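Local atomic coordinates of putative metal-dependent hydrolase (Bacillus subtilis, PDB entry 6KNS), a protein that binds two zinc ions in a metallo-beta-lactamase fold and is probably a hydrolase, perhaps related in activity to the endoribonucleases that process tRNA 3' ends. Residues A[33-38]-A[126-131]; A[59-64]-A[92-97]. All blocks are in the same frame, centred on the assembly; numbering follows the deposited sequence.

Interaction 1. Residues A[33-38]-A[126-131]; sequences GDYSLL and LTAGPF. With CA (calcium ion), chain F.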
loop_
_atom_site.group_PDB
_atom_site.type_symbol
_atom_site.label_atom_id
_atom_site.label_comp_id
_atom_site.label_asym_id
_atom_site.label_seq_id
_atom_site.Cartn_x
_atom_site.Cartn_y
_atom_site.Cartn_z
ATOM N N GLY A 33 23.513 -13.670 1.401
ATOM C CA GLY A 33 23.554 -14.646 2.479
ATOM C C GLY A 33 22.268 -14.504 3.255
ATOM O O GLY A 33 21.216 -14.477 2.645
ATOM N N ASP A 34 22.348 -14.342 4.581
ATOM C CA ASP A 34 21.137 -14.121 5.426
ATOM C C ASP A 34 20.633 -12.672 5.505
ATOM O O ASP A 34 19.592 -12.419 6.107
ATOM C CB ASP A 34 21.368 -14.605 6.865
ATOM C CG ASP A 34 21.325 -16.109 6.986
ATOM O OD1 ASP A 34 20.677 -16.757 6.124
ATOM O OD2 ASP A 34 21.946 -16.649 7.953
ATOM N N TYR A 35 21.365 -11.740 4.898
ATOM C CA TYR A 35 20.982 -10.332 4.917
ATOM C C TYR A 35 19.975 -10.001 3.828
ATOM O O TYR A 35 20.143 -10.438 2.679
ATOM C CB TYR A 35 22.214 -9.441 4.765
ATOM C CG TYR A 35 21.989 -8.026 5.234
ATOM C CD1 TYR A 35 21.724 -7.020 4.315
ATOM C CD2 TYR A 35 22.051 -7.694 6.601
ATOM C CE1 TYR A 35 21.519 -5.728 4.715
ATOM C CE2 TYR A 35 21.841 -6.374 7.026
ATOM C CZ TYR A 35 21.571 -5.402 6.057
ATOM O OH TYR A 35 21.359 -4.116 6.377
ATOM N N SER A 36 18.953 -9.219 4.226
ATOM C CA SER A 36 17.878 -8.763 3.382
ATOM C C SER A 36 17.669 -7.264 3.515
ATOM O O SER A 36 17.364 -6.795 4.610
ATOM C CB SER A 36 16.559 -9.438 3.777
ATOM O OG SER A 36 16.577 -10.796 3.370
ATOM N N LEU A 37 17.782 -6.559 2.383
ATOM C CA LEU A 37 17.581 -5.108 2.310
ATOM C C LEU A 37 16.456 -4.775 1.337
ATOM O O LEU A 37 16.493 -5.201 0.198
ATOM C CB LEU A 37 18.862 -4.422 1.811
ATOM C CG LEU A 37 18.871 -2.912 1.559
ATOM C CD1 LEU A 37 18.617 -2.187 2.874
ATOM C CD2 LEU A 37 20.196 -2.454 0.852
ATOM N N LEU A 38 15.488 -3.996 1.781
ATOM C CA LEU A 38 14.417 -3.554 0.928
ATOM C C LEU A 38 14.734 -2.126 0.511
ATOM O O LEU A 38 14.925 -1.265 1.356
ATOM C CB LEU A 38 13.055 -3.612 1.651
ATOM C CG LEU A 38 11.871 -3.068 0.822
ATOM C CD1 LEU A 38 11.514 -3.931 -0.372
ATOM C CD2 LEU A 38 10.612 -2.793 1.659
ATOM N N LEU A 126 27.435 4.321 3.044
ATOM C CA LEU A 126 26.635 3.671 4.103
ATOM C C LEU A 126 26.868 2.159 4.093
ATOM O O LEU A 126 26.668 1.492 3.065
ATOM C CB LEU A 126 25.146 3.984 3.929
ATOM C CG LEU A 126 24.126 3.250 4.832
ATOM C CD1 LEU A 126 24.213 3.761 6.263
ATOM C CD2 LEU A 126 22.727 3.391 4.308
ATOM N N THR A 127 27.257 1.609 5.231
ATOM C CA THR A 127 27.314 0.169 5.405
ATOM C C THR A 127 25.946 -0.411 5.788
ATOM O O THR A 127 25.306 0.069 6.708
ATOM C CB THR A 127 28.354 -0.192 6.495
ATOM O OG1 THR A 127 29.598 0.306 6.072
ATOM C CG2 THR A 127 28.483 -1.716 6.686
ATOM N N ALA A 128 25.500 -1.439 5.079
ATOM C CA ALA A 128 24.250 -2.163 5.396
ATOM C C ALA A 128 24.537 -3.643 5.306
ATOM O O ALA A 128 24.485 -4.244 4.215
ATOM C CB ALA A 128 23.131 -1.763 4.406
ATOM N N GLY A 129 24.887 -4.225 6.448
ATOM C CA GLY A 129 25.355 -5.604 6.511
ATOM C C GLY A 129 26.524 -5.758 5.550
ATOM O O GLY A 129 27.469 -5.007 5.644
ATOM N N PRO A 130 26.436 -6.694 4.583
ATOM C CA PRO A 130 27.535 -6.878 3.627
ATOM C C PRO A 130 27.495 -5.893 2.454
ATOM O O PRO A 130 28.351 -5.944 1.583
ATOM C CB PRO A 130 27.354 -8.335 3.162
ATOM C CG PRO A 130 25.854 -8.570 3.304
ATOM C CD PRO A 130 25.321 -7.625 4.343
ATOM N N PHE A 131 26.553 -4.966 2.442
ATOM C CA PHE A 131 26.506 -3.979 1.355
ATOM C C PHE A 131 27.117 -2.637 1.760
ATOM O O PHE A 131 27.066 -2.250 2.927
ATOM C CB PHE A 131 25.073 -3.707 0.905
ATOM C CG PHE A 131 24.333 -4.926 0.407
ATOM C CD1 PHE A 131 24.774 -5.621 -0.687
ATOM C CD2 PHE A 131 23.170 -5.326 1.022
ATOM C CE1 PHE A 131 24.071 -6.743 -1.153
ATOM C CE2 PHE A 131 22.452 -6.424 0.568
ATOM C CZ PHE A 131 22.906 -7.136 -0.521
HETATM CA CA CA F . 17.715 -11.598 7.985
HETATM O O HOH W 1 16.970 -11.953 5.583
#

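Interaction 2. Residues A[59-64]-A[92-97]; sequences DAVILS and HTLPIY. With CA (calcium ion), chain F.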
loop_
_atom_site.group_PDB
_atom_site.type_symbol
_atom_site.label_atom_id
_atom_site.label_comp_id
_atom_site.label_asym_id
_atom_site.label_seq_id
_atom_site.Cartn_x
_atom_site.Cartn_y
_atom_site.Cartn_z
ATOM N N ASP A 59 16.173 -7.189 7.291
ATOM C CA ASP A 59 17.204 -6.560 8.104
ATOM C C ASP A 59 17.218 -5.041 8.016
ATOM O O ASP A 59 17.618 -4.374 8.963
ATOM C CB ASP A 59 18.589 -7.066 7.709
ATOM C CG ASP A 59 18.740 -8.577 7.906
ATOM O OD1 ASP A 59 19.141 -9.025 9.005
ATOM O OD2 ASP A 59 18.425 -9.313 6.970
ATOM N N ALA A 60 16.842 -4.479 6.874
ATOM C CA ALA A 60 16.860 -3.028 6.749
ATOM C C ALA A 60 16.061 -2.604 5.552
ATOM O O ALA A 60 15.822 -3.393 4.657
ATOM C CB ALA A 60 18.317 -2.510 6.648
ATOM N N VAL A 61 15.617 -1.359 5.587
ATOM C CA VAL A 61 14.938 -0.712 4.495
ATOM C C VAL A 61 15.720 0.567 4.192
ATOM O O VAL A 61 16.262 1.183 5.095
ATOM C CB VAL A 61 13.509 -0.343 4.877
ATOM C CG1 VAL A 61 12.806 0.416 3.732
ATOM C CG2 VAL A 61 12.710 -1.601 5.274
ATOM N N ILE A 62 15.769 0.954 2.919
ATOM C CA ILE A 62 16.300 2.266 2.523
ATOM C C ILE A 62 15.378 2.867 1.473
ATOM O O ILE A 62 14.892 2.140 0.581
ATOM C CB ILE A 62 17.772 2.196 2.013
ATOM C CG1 ILE A 62 18.288 3.586 1.642
ATOM C CG2 ILE A 62 17.903 1.329 0.771
ATOM C CD1 ILE A 62 19.838 3.625 1.606
ATOM N N LEU A 63 15.140 4.165 1.620
ATOM C CA LEU A 63 14.186 4.933 0.852
ATOM C C LEU A 63 14.869 6.019 0.012
ATOM O O LEU A 63 15.605 6.833 0.535
ATOM C CB LEU A 63 13.226 5.622 1.814
ATOM C CG LEU A 63 12.448 4.664 2.707
ATOM C CD1 LEU A 63 11.532 5.497 3.627
ATOM C CD2 LEU A 63 11.621 3.622 1.872
ATOM N N SER A 64 14.655 5.991 -1.309
ATOM C CA SER A 64 15.297 6.958 -2.202
ATOM C C SER A 64 14.694 8.363 -1.998
ATOM O O SER A 64 15.410 9.364 -2.088
ATOM C CB SER A 64 15.096 6.571 -3.663
ATOM O OG SER A 64 13.703 6.433 -3.944
ATOM N N HIS A 92 14.086 -7.103 17.748
ATOM C CA HIS A 92 15.032 -6.302 16.944
ATOM C C HIS A 92 14.316 -5.201 16.140
ATOM O O HIS A 92 13.422 -5.462 15.336
ATOM C CB HIS A 92 15.907 -7.174 16.019
ATOM C CG HIS A 92 16.997 -7.926 16.745
ATOM N ND1 HIS A 92 17.414 -7.601 18.026
ATOM C CD2 HIS A 92 17.763 -8.984 16.360
ATOM C CE1 HIS A 92 18.374 -8.430 18.403
ATOM N NE2 HIS A 92 18.609 -9.275 17.409
ATOM N N THR A 93 14.723 -3.974 16.419
ATOM C CA THR A 93 14.265 -2.799 15.731
ATOM C C THR A 93 14.767 -2.846 14.283
ATOM O O THR A 93 15.935 -3.106 14.000
ATOM C CB THR A 93 14.757 -1.538 16.482
ATOM O OG1 THR A 93 14.412 -1.701 17.850
ATOM C CG2 THR A 93 14.115 -0.272 15.974
ATOM N N LEU A 94 13.860 -2.636 13.354
ATOM C CA LEU A 94 14.229 -2.641 11.946
ATOM C C LEU A 94 14.695 -1.218 11.625
ATOM O O LEU A 94 13.924 -0.285 11.818
ATOM C CB LEU A 94 13.030 -2.990 11.103
ATOM C CG LEU A 94 13.182 -2.809 9.604
ATOM C CD1 LEU A 94 14.206 -3.848 9.054
ATOM C CD2 LEU A 94 11.804 -2.910 8.930
ATOM N N PRO A 95 15.946 -1.056 11.143
ATOM C CA PRO A 95 16.391 0.277 10.729
ATOM C C PRO A 95 15.761 0.644 9.365
ATOM O O PRO A 95 15.725 -0.192 8.449
ATOM C CB PRO A 95 17.931 0.173 10.658
ATOM C CG PRO A 95 18.242 -1.360 10.546
ATOM C CD PRO A 95 17.037 -2.052 11.212
ATOM N N ILE A 96 15.243 1.866 9.270
ATOM C CA ILE A 96 14.776 2.424 8.014
ATOM C C ILE A 96 15.610 3.671 7.722
ATOM O O ILE A 96 15.498 4.669 8.431
ATOM C CB ILE A 96 13.291 2.789 8.041
ATOM C CG1 ILE A 96 12.436 1.593 8.456
ATOM C CG2 ILE A 96 12.828 3.269 6.628
ATOM C CD1 ILE A 96 10.961 1.911 8.593
ATOM N N TYR A 97 16.478 3.558 6.715
ATOM C CA TYR A 97 17.365 4.627 6.239
ATOM C C TYR A 97 16.629 5.545 5.251
ATOM O O TYR A 97 15.964 5.074 4.334
ATOM C CB TYR A 97 18.598 4.024 5.517
ATOM C CG TYR A 97 19.500 3.257 6.452
ATOM C CD1 TYR A 97 20.451 3.923 7.193
ATOM C CD2 TYR A 97 19.339 1.893 6.664
ATOM C CE1 TYR A 97 21.272 3.257 8.095
ATOM C CE2 TYR A 97 20.169 1.192 7.593
ATOM C CZ TYR A 97 21.109 1.906 8.294
ATOM O OH TYR A 97 21.928 1.333 9.191
HETATM CA CA CA F . 17.715 -11.598 7.985
HETATM O O HOH W 1 16.970 -11.953 5.583
#

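Interaction 1. Residues A[33-38]-A[126-131]
In the beta-sandwich of this metallo-beta-lactamase fold, the type II' turn from Ala128 to Phe131, which links two antiparallel strands of one sheet, lies against Tyr35 of the facing sheet. The turn is closed by a pair of backbone hydrogen bonds between Ala128 and Phe131, and its outer corner presents C-H groups to the phenol ring. Gly129 CA sits over one face, 3.8 Å from the centroid of the Tyr35 ring, and Pro130 CD covers the same face nearer the CB end, 3.5 Å from Tyr35 CG; both are CH-pi contacts. With chi1 at -160°, the ring of Tyr35 extends from its strand along the turn backbone, bringing Tyr35 OH to 3.5 Å from Ala128 CB. Phe131 meets the rim of this ring instead, its CE2 lying 3.9 Å from Tyr35 CD1 and near the phenol plane. Deeper in, Leu37 CD2 touches Phe131 CD2 at 4.1 Å. Just before strand 35-39, Asp34 O binds a calcium ion, which also holds a water close to Ser36 OG. Phe30 and Ser32 of strand 27-32 also pack on Phe131, while Ala60 of strand 60-62 touches both Tyr35 and Leu37.

Interaction 2. Residues A[59-64]-A[92-97]
Tyr97 lays its CB against Ile62 CG1, 3.9 Å away, and turns the edge of its ring to Ala60, whose CB lies 4.2 Å from Tyr97 CE2. These side chains share one face of a parallel strand pair joined through helix 74-86, a beta-alpha-beta crossover within the metallo-beta-lactamase fold. Strands 60-62 and 94-97 run only 12° apart, in a register that pairs Val61 with Ile96 and Ile62 with Tyr97. Three backbone hydrogen bonds join them: Val61 N gives to Pro95 O at 3.1 Å, Tyr97 N to Val61 O at 2.9 Å, and Leu63 N to Tyr97 O. Val61 and Ile96 project together from the other face. Ile96 CG2, anti to its own backbone N, is the branch that meets both Val61 CG1 and Leu63 CD1, the latter at 4.0 Å. Val61 CG2 turns instead to Leu94 CD2, and Leu77 of helix 74-86 covers both Val61 and Leu94. At the start of the pair the backbone of Asp59 rests on apolar groups, with Leu94 CD1 3.4 Å from Asp59 C and Pro95 CD beside Asp59 O. The CB of Asp59 is directed away from strand 94-97; Asp59 OD2 accepts a hydrogen bond from Ser36 N and binds the calcium ion at 2.6 Å.

Overall arrangement
After strands 7-13 and 27-32 the chain forms strand 35-39, then strand 60-62 beside it in the same sheet. The crossover through helix 74-86 brings it back to strand 94-98, where interaction 2 closes the shorter loop. Only afterwards does residue range 126-131 return to strand 35-39, so interaction 1 closes a longer loop that encloses interaction 2 entirely. Interaction 2 joins neighbours within one sheet, whereas interaction 1 ties that sheet to the other. The two meet along strands 35-39 and 60-62, where Leu38 O probably accepts a hydrogen bond from Ile62 N, and at the calcium ion, which takes ligands from 33-38 and 59-64 and from Lys57.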